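Local coordinates for DUF4627 domain-containing protein (Bacteroides thetaiotaomicron, PDB 3SEE) that is of unknown function but probably binds sugars through a galactose-binding-like beta-sandwich, at residues P28-E42 with T74-T86. Sequence-based numbering, arbitrary orientation.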
loop_
_atom_site.group_PDB
_atom_site.type_symbol
_atom_site.label_atom_id
_atom_site.label_comp_id
_atom_site.label_asym_id
_atom_site.label_seq_id
_atom_site.Cartn_x
_atom_site.Cartn_y
_atom_site.Cartn_z
ATOM N N PRO A 28 10.907 0.057 -6.069
ATOM C CA PRO A 28 11.102 0.121 -4.617
ATOM C C PRO A 28 12.474 -0.370 -4.142
ATOM O O PRO A 28 12.942 0.045 -3.101
ATOM C CB PRO A 28 9.966 -0.764 -4.080
ATOM C CG PRO A 28 8.885 -0.599 -5.097
ATOM C CD PRO A 28 9.611 -0.585 -6.401
ATOM N N SER A 29 13.122 -1.261 -4.896
ATOM C CA SER A 29 14.449 -1.748 -4.511
ATOM C C SER A 29 15.480 -0.625 -4.416
ATOM O O SER A 29 16.482 -0.780 -3.704
ATOM C CB SER A 29 14.957 -2.826 -5.472
ATOM O OG SER A 29 14.112 -3.964 -5.472
ATOM N N LYS A 30 15.220 0.494 -5.075
ATOM C CA LYS A 30 16.127 1.643 -5.033
ATOM C C LYS A 30 15.743 2.681 -4.011
ATOM O O LYS A 30 16.464 3.650 -3.845
ATOM C CB LYS A 30 16.153 2.307 -6.413
ATOM C CG LYS A 30 16.633 1.399 -7.537
ATOM C CD LYS A 30 16.362 2.082 -8.895
ATOM C CE LYS A 30 16.606 1.198 -10.075
ATOM N NZ LYS A 30 18.040 0.913 -10.164
ATOM N N ALA A 31 14.629 2.485 -3.312
ATOM C CA ALA A 31 14.184 3.472 -2.342
ATOM C C ALA A 31 15.027 3.431 -1.072
ATOM O O ALA A 31 15.386 2.358 -0.603
ATOM C CB ALA A 31 12.730 3.226 -1.976
ATOM N N THR A 32 15.320 4.596 -0.517
ATOM C CA THR A 32 15.936 4.708 0.798
ATOM C C THR A 32 14.878 4.396 1.843
ATOM O O THR A 32 13.780 4.953 1.822
ATOM C CB THR A 32 16.438 6.146 1.016
ATOM O OG1 THR A 32 17.323 6.488 -0.058
ATOM C CG2 THR A 32 17.139 6.277 2.369
ATOM N N ALA A 33 15.194 3.492 2.758
ATOM C CA ALA A 33 14.260 3.122 3.799
ATOM C C ALA A 33 14.043 4.249 4.777
ATOM O O ALA A 33 14.878 5.129 4.941
ATOM C CB ALA A 33 14.734 1.872 4.523
ATOM N N GLY A 34 12.868 4.228 5.399
ATOM C CA GLY A 34 12.532 5.205 6.415
ATOM C C GLY A 34 12.134 6.562 5.904
ATOM O O GLY A 34 12.144 7.537 6.659
ATOM N N GLU A 35 11.816 6.627 4.622
ATOM C CA GLU A 35 11.422 7.844 3.930
ATOM C C GLU A 35 10.225 7.436 3.096
ATOM O O GLU A 35 10.073 6.245 2.815
ATOM C CB GLU A 35 12.551 8.298 3.014
ATOM C CG GLU A 35 13.807 8.669 3.769
ATOM C CD GLU A 35 14.802 9.441 2.955
ATOM O OE1 GLU A 35 14.563 9.675 1.739
ATOM O OE2 GLU A 35 15.843 9.806 3.556
ATOM N N TRP A 36 9.381 8.391 2.701
ATOM C CA TRP A 36 8.401 8.130 1.663
ATOM C C TRP A 36 9.034 8.207 0.282
ATOM O O TRP A 36 9.936 9.004 0.039
ATOM C CB TRP A 36 7.260 9.139 1.744
ATOM C CG TRP A 36 6.459 9.019 2.979
ATOM C CD1 TRP A 36 6.518 9.832 4.070
ATOM C CD2 TRP A 36 5.445 8.041 3.263
ATOM N NE1 TRP A 36 5.620 9.418 5.016
ATOM C CE2 TRP A 36 4.954 8.316 4.554
ATOM C CE3 TRP A 36 4.945 6.927 2.577
ATOM C CZ2 TRP A 36 3.953 7.549 5.138
ATOM C CZ3 TRP A 36 3.952 6.185 3.164
ATOM C CH2 TRP A 36 3.481 6.490 4.439
ATOM N N PHE A 37 8.523 7.391 -0.626
ATOM C CA PHE A 37 8.849 7.492 -2.028
ATOM C C PHE A 37 7.595 7.520 -2.871
ATOM O O PHE A 37 6.541 7.013 -2.471
ATOM C CB PHE A 37 9.818 6.381 -2.480
ATOM C CG PHE A 37 9.273 4.990 -2.387
ATOM C CD1 PHE A 37 8.521 4.460 -3.405
ATOM C CD2 PHE A 37 9.553 4.192 -1.301
ATOM C CE1 PHE A 37 8.056 3.141 -3.333
ATOM C CE2 PHE A 37 9.094 2.890 -1.228
ATOM C CZ PHE A 37 8.360 2.361 -2.252
ATOM N N ILE A 38 7.730 8.111 -4.046
ATOM C CA ILE A 38 6.687 8.148 -5.048
ATOM C C ILE A 38 7.004 7.151 -6.134
ATOM O O ILE A 38 8.077 7.213 -6.749
ATOM C CB ILE A 38 6.540 9.550 -5.644
ATOM C CG1 ILE A 38 6.156 10.543 -4.551
ATOM C CG2 ILE A 38 5.542 9.526 -6.801
ATOM C CD1 ILE A 38 6.385 12.013 -4.940
HETATM N N MSE A 39 6.110 6.189 -6.349
HETATM C CA MSE A 39 6.151 5.322 -7.527
HETATM C C MSE A 39 5.104 5.808 -8.510
HETATM O O MSE A 39 3.920 5.883 -8.181
HETATM C CB MSE A 39 5.884 3.856 -7.168
HETATM C CG MSE A 39 7.151 3.054 -6.953
HETATM SE SE MSE A 39 8.087 2.576 -8.567
HETATM C CE MSE A 39 6.955 1.128 -9.027
ATOM N N ASN A 40 5.542 6.171 -9.714
ATOM C CA ASN A 40 4.638 6.506 -10.797
ATOM C C ASN A 40 5.285 6.069 -12.087
ATOM O O ASN A 40 5.981 6.840 -12.768
ATOM C CB ASN A 40 4.300 8.000 -10.814
ATOM C CG ASN A 40 3.283 8.355 -11.850
ATOM O OD1 ASN A 40 2.850 7.506 -12.642
ATOM N ND2 ASN A 40 2.910 9.636 -11.872
ATOM N N ASN A 41 5.075 4.800 -12.413
ATOM C CA ASN A 41 5.490 4.203 -13.662
ATOM C C ASN A 41 4.337 4.073 -14.636
ATOM O O ASN A 41 4.493 3.460 -15.679
ATOM C CB ASN A 41 6.214 2.857 -13.458
ATOM C CG ASN A 41 7.552 2.996 -12.786
ATOM O OD1 ASN A 41 8.178 4.064 -12.785
ATOM N ND2 ASN A 41 8.028 1.876 -12.220
ATOM N N GLU A 42 3.183 4.653 -14.328
ATOM C CA GLU A 42 2.142 4.799 -15.332
ATOM C C GLU A 42 2.648 5.746 -16.417
ATOM O O GLU A 42 3.524 6.580 -16.174
ATOM C CB GLU A 42 0.843 5.326 -14.712
ATOM C CG GLU A 42 0.145 4.342 -13.776
ATOM C CD GLU A 42 -0.625 3.270 -14.498
ATOM O OE1 GLU A 42 -1.139 3.536 -15.596
ATOM O OE2 GLU A 42 -0.825 2.194 -13.914
ATOM N N THR A 74 -5.384 2.593 -12.477
ATOM C CA THR A 74 -3.945 2.424 -12.440
ATOM C C THR A 74 -3.550 1.080 -11.844
ATOM O O THR A 74 -4.286 0.473 -11.059
ATOM C CB THR A 74 -3.266 3.614 -11.732
ATOM O OG1 THR A 74 -3.705 3.706 -10.368
ATOM C CG2 THR A 74 -3.543 4.938 -12.420
ATOM N N SER A 75 -2.354 0.651 -12.203
ATOM C CA SER A 75 -1.834 -0.672 -11.858
ATOM C C SER A 75 -1.256 -0.722 -10.456
ATOM O O SER A 75 -0.517 0.177 -10.074
ATOM C CB SER A 75 -0.704 -1.019 -12.825
ATOM O OG SER A 75 0.028 -2.142 -12.374
ATOM N N TRP A 76 -1.515 -1.806 -9.731
ATOM C CA TRP A 76 -1.045 -1.942 -8.361
ATOM C C TRP A 76 0.449 -1.823 -8.217
ATOM O O TRP A 76 0.937 -1.424 -7.157
ATOM C CB TRP A 76 -1.537 -3.272 -7.758
ATOM C CG TRP A 76 -0.950 -4.509 -8.343
ATOM C CD1 TRP A 76 -1.459 -5.257 -9.353
ATOM C CD2 TRP A 76 0.265 -5.172 -7.944
ATOM N NE1 TRP A 76 -0.660 -6.343 -9.595
ATOM C CE2 TRP A 76 0.394 -6.324 -8.731
ATOM C CE3 TRP A 76 1.218 -4.938 -6.951
ATOM C CZ2 TRP A 76 1.476 -7.188 -8.619
ATOM C CZ3 TRP A 76 2.288 -5.795 -6.828
ATOM C CH2 TRP A 76 2.413 -6.909 -7.662
ATOM N N TYR A 77 1.195 -2.201 -9.261
ATOM C CA TYR A 77 2.656 -2.218 -9.192
ATOM C C TYR A 77 3.300 -1.002 -9.859
ATOM O O TYR A 77 4.525 -0.916 -9.914
ATOM C CB TYR A 77 3.228 -3.536 -9.756
ATOM C CG TYR A 77 2.905 -3.800 -11.201
ATOM C CD1 TYR A 77 3.729 -3.365 -12.234
ATOM C CD2 TYR A 77 1.783 -4.510 -11.548
ATOM C CE1 TYR A 77 3.418 -3.625 -13.571
ATOM C CE2 TYR A 77 1.464 -4.773 -12.879
ATOM C CZ TYR A 77 2.283 -4.331 -13.884
ATOM O OH TYR A 77 1.970 -4.597 -15.222
ATOM N N LYS A 78 2.492 -0.079 -10.376
ATOM C CA LYS A 78 3.023 1.091 -11.082
ATOM C C LYS A 78 2.893 2.412 -10.339
ATOM O O LYS A 78 3.774 3.243 -10.465
ATOM C CB LYS A 78 2.396 1.253 -12.460
ATOM C CG LYS A 78 2.667 0.097 -13.407
ATOM C CD LYS A 78 2.130 0.413 -14.797
ATOM C CE LYS A 78 2.206 -0.795 -15.678
ATOM N NZ LYS A 78 1.654 -0.456 -17.042
ATOM N N ALA A 79 1.783 2.648 -9.630
ATOM C CA ALA A 79 1.518 3.986 -9.073
ATOM C C ALA A 79 1.056 3.866 -7.620
ATOM O O ALA A 79 -0.049 3.372 -7.341
ATOM C CB ALA A 79 0.477 4.715 -9.908
ATOM N N PHE A 80 1.876 4.356 -6.700
ATOM C CA PHE A 80 1.556 4.294 -5.293
ATOM C C PHE A 80 2.508 5.170 -4.489
ATOM O O PHE A 80 3.583 5.532 -4.967
ATOM C CB PHE A 80 1.544 2.843 -4.748
ATOM C CG PHE A 80 2.799 2.072 -4.979
ATOM C CD1 PHE A 80 2.968 1.298 -6.117
ATOM C CD2 PHE A 80 3.778 2.020 -4.007
ATOM C CE1 PHE A 80 4.121 0.531 -6.289
ATOM C CE2 PHE A 80 4.923 1.253 -4.192
ATOM C CZ PHE A 80 5.082 0.507 -5.317
ATOM N N LEU A 81 2.083 5.492 -3.264
ATOM C CA LEU A 81 2.914 6.076 -2.241
ATOM C C LEU A 81 3.518 4.951 -1.419
ATOM O O LEU A 81 2.781 4.095 -0.952
ATOM C CB LEU A 81 2.026 6.964 -1.383
ATOM C CG LEU A 81 2.667 7.559 -0.133
ATOM C CD1 LEU A 81 3.753 8.583 -0.497
ATOM C CD2 LEU A 81 1.607 8.150 0.800
ATOM N N GLY A 82 4.831 4.945 -1.284
ATOM C CA GLY A 82 5.487 3.847 -0.605
ATOM C C GLY A 82 6.419 4.247 0.523
ATOM O O GLY A 82 6.953 5.363 0.542
ATOM N N GLN A 83 6.642 3.337 1.473
ATOM C CA GLN A 83 7.726 3.500 2.441
ATOM C C GLN A 83 8.328 2.150 2.751
ATOM O O GLN A 83 7.620 1.235 3.181
ATOM C CB GLN A 83 7.266 4.207 3.716
ATOM C CG GLN A 83 8.438 4.429 4.678
ATOM C CD GLN A 83 8.222 5.426 5.799
ATOM O OE1 GLN A 83 8.676 5.158 6.902
ATOM N NE2 GLN A 83 7.582 6.576 5.539
ATOM N N ARG A 84 9.626 2.041 2.500
ATOM C CA ARG A 84 10.392 0.831 2.747
ATOM C C ARG A 84 10.806 0.748 4.210
ATOM O O ARG A 84 11.211 1.773 4.794
ATOM C CB ARG A 84 11.602 0.817 1.813
ATOM C CG ARG A 84 12.487 -0.394 1.838
ATOM C CD ARG A 84 13.616 -0.192 0.864
ATOM N NE ARG A 84 14.502 -1.343 0.783
ATOM C CZ ARG A 84 15.465 -1.446 -0.116
ATOM N NH1 ARG A 84 15.728 -0.455 -0.959
ATOM N NH2 ARG A 84 16.174 -2.557 -0.198
ATOM N N ILE A 85 10.676 -0.447 4.768
ATOM C CA ILE A 85 10.954 -0.684 6.172
ATOM C C ILE A 85 12.009 -1.785 6.302
ATOM O O ILE A 85 11.805 -2.902 5.868
ATOM C CB ILE A 85 9.679 -1.099 6.927
ATOM C CG1 ILE A 85 8.587 -0.022 6.761
ATOM C CG2 ILE A 85 10.005 -1.354 8.421
ATOM C CD1 ILE A 85 7.278 -0.363 7.437
ATOM N N THR A 86 13.132 -1.432 6.909
ATOM C CA THR A 86 14.257 -2.347 7.115
ATOM C C THR A 86 14.613 -2.493 8.585
ATOM O O THR A 86 15.659 -3.015 8.906
ATOM C CB THR A 86 15.491 -1.927 6.286
ATOM O OG1 THR A 86 15.825 -0.562 6.613
ATOM C CG2 THR A 86 15.204 -2.051 4.803
HETATM O O HOH W 1 17.721 -3.027 -2.692
HETATM O O HOH W 2 11.224 4.190 1.566
HETATM O O HOH W 3 6.384 -0.501 -12.078
HETATM O O HOH W 4 3.655 2.213 -17.935
HETATM O O HOH W 5 -1.413 0.440 -16.084
#
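Phe-37 lies flat across Gly-82, whose CA stands 3.7 Å from the centroid of the phenylalanine ring, a CH-pi contact that a residue without a side chain makes possible. The two face each other as a hydrogen-bonded antiparallel pair, and Met-39 with Phe-80 forms the next such pair on the same face. There Phe-80, its CG between backbone N and carbonyl carbon (chi1 55°), swings its ring under the selenomethionine, whose CB sits over the ring centre; Phe-37 CE1 reaches Phe-80 CE2 at 3.8 Å. On the opposite face, Gln-83 NE2 packs over the Trp-36 ring, 3.3 Å from CE2, the amide turned 76° to it, while Gln-83 OE1 accepts a hydrogen bond from Lys-13 N; Leu-81 packs against CE3.

Beyond this dry middle the ends are polar and water-bridged. Extended from CG to NE, Arg-84 brings NH1 to two carbonyls, 2.9 Å each from Ser-29 O in the 3-10 segment 28-30 and Ala-31 O in the loop just after it; both bonds are bent, while NH2 takes a salt bridge to Asp-198. At the other end Glu-42 OE2 accepts a straight bond from Ser-75 N (2.8 Å, 171°), and one water links OE2 weakly to Lys-78 NZ.

Within this galactose-binding-like sandwich, strand 36-40 runs between 24-25 and 79-85, and 199-204 flanks 79-85; Trp-36, Ile-38 and Leu-81 face the second sheet, meeting strands 61-66 and 211-221.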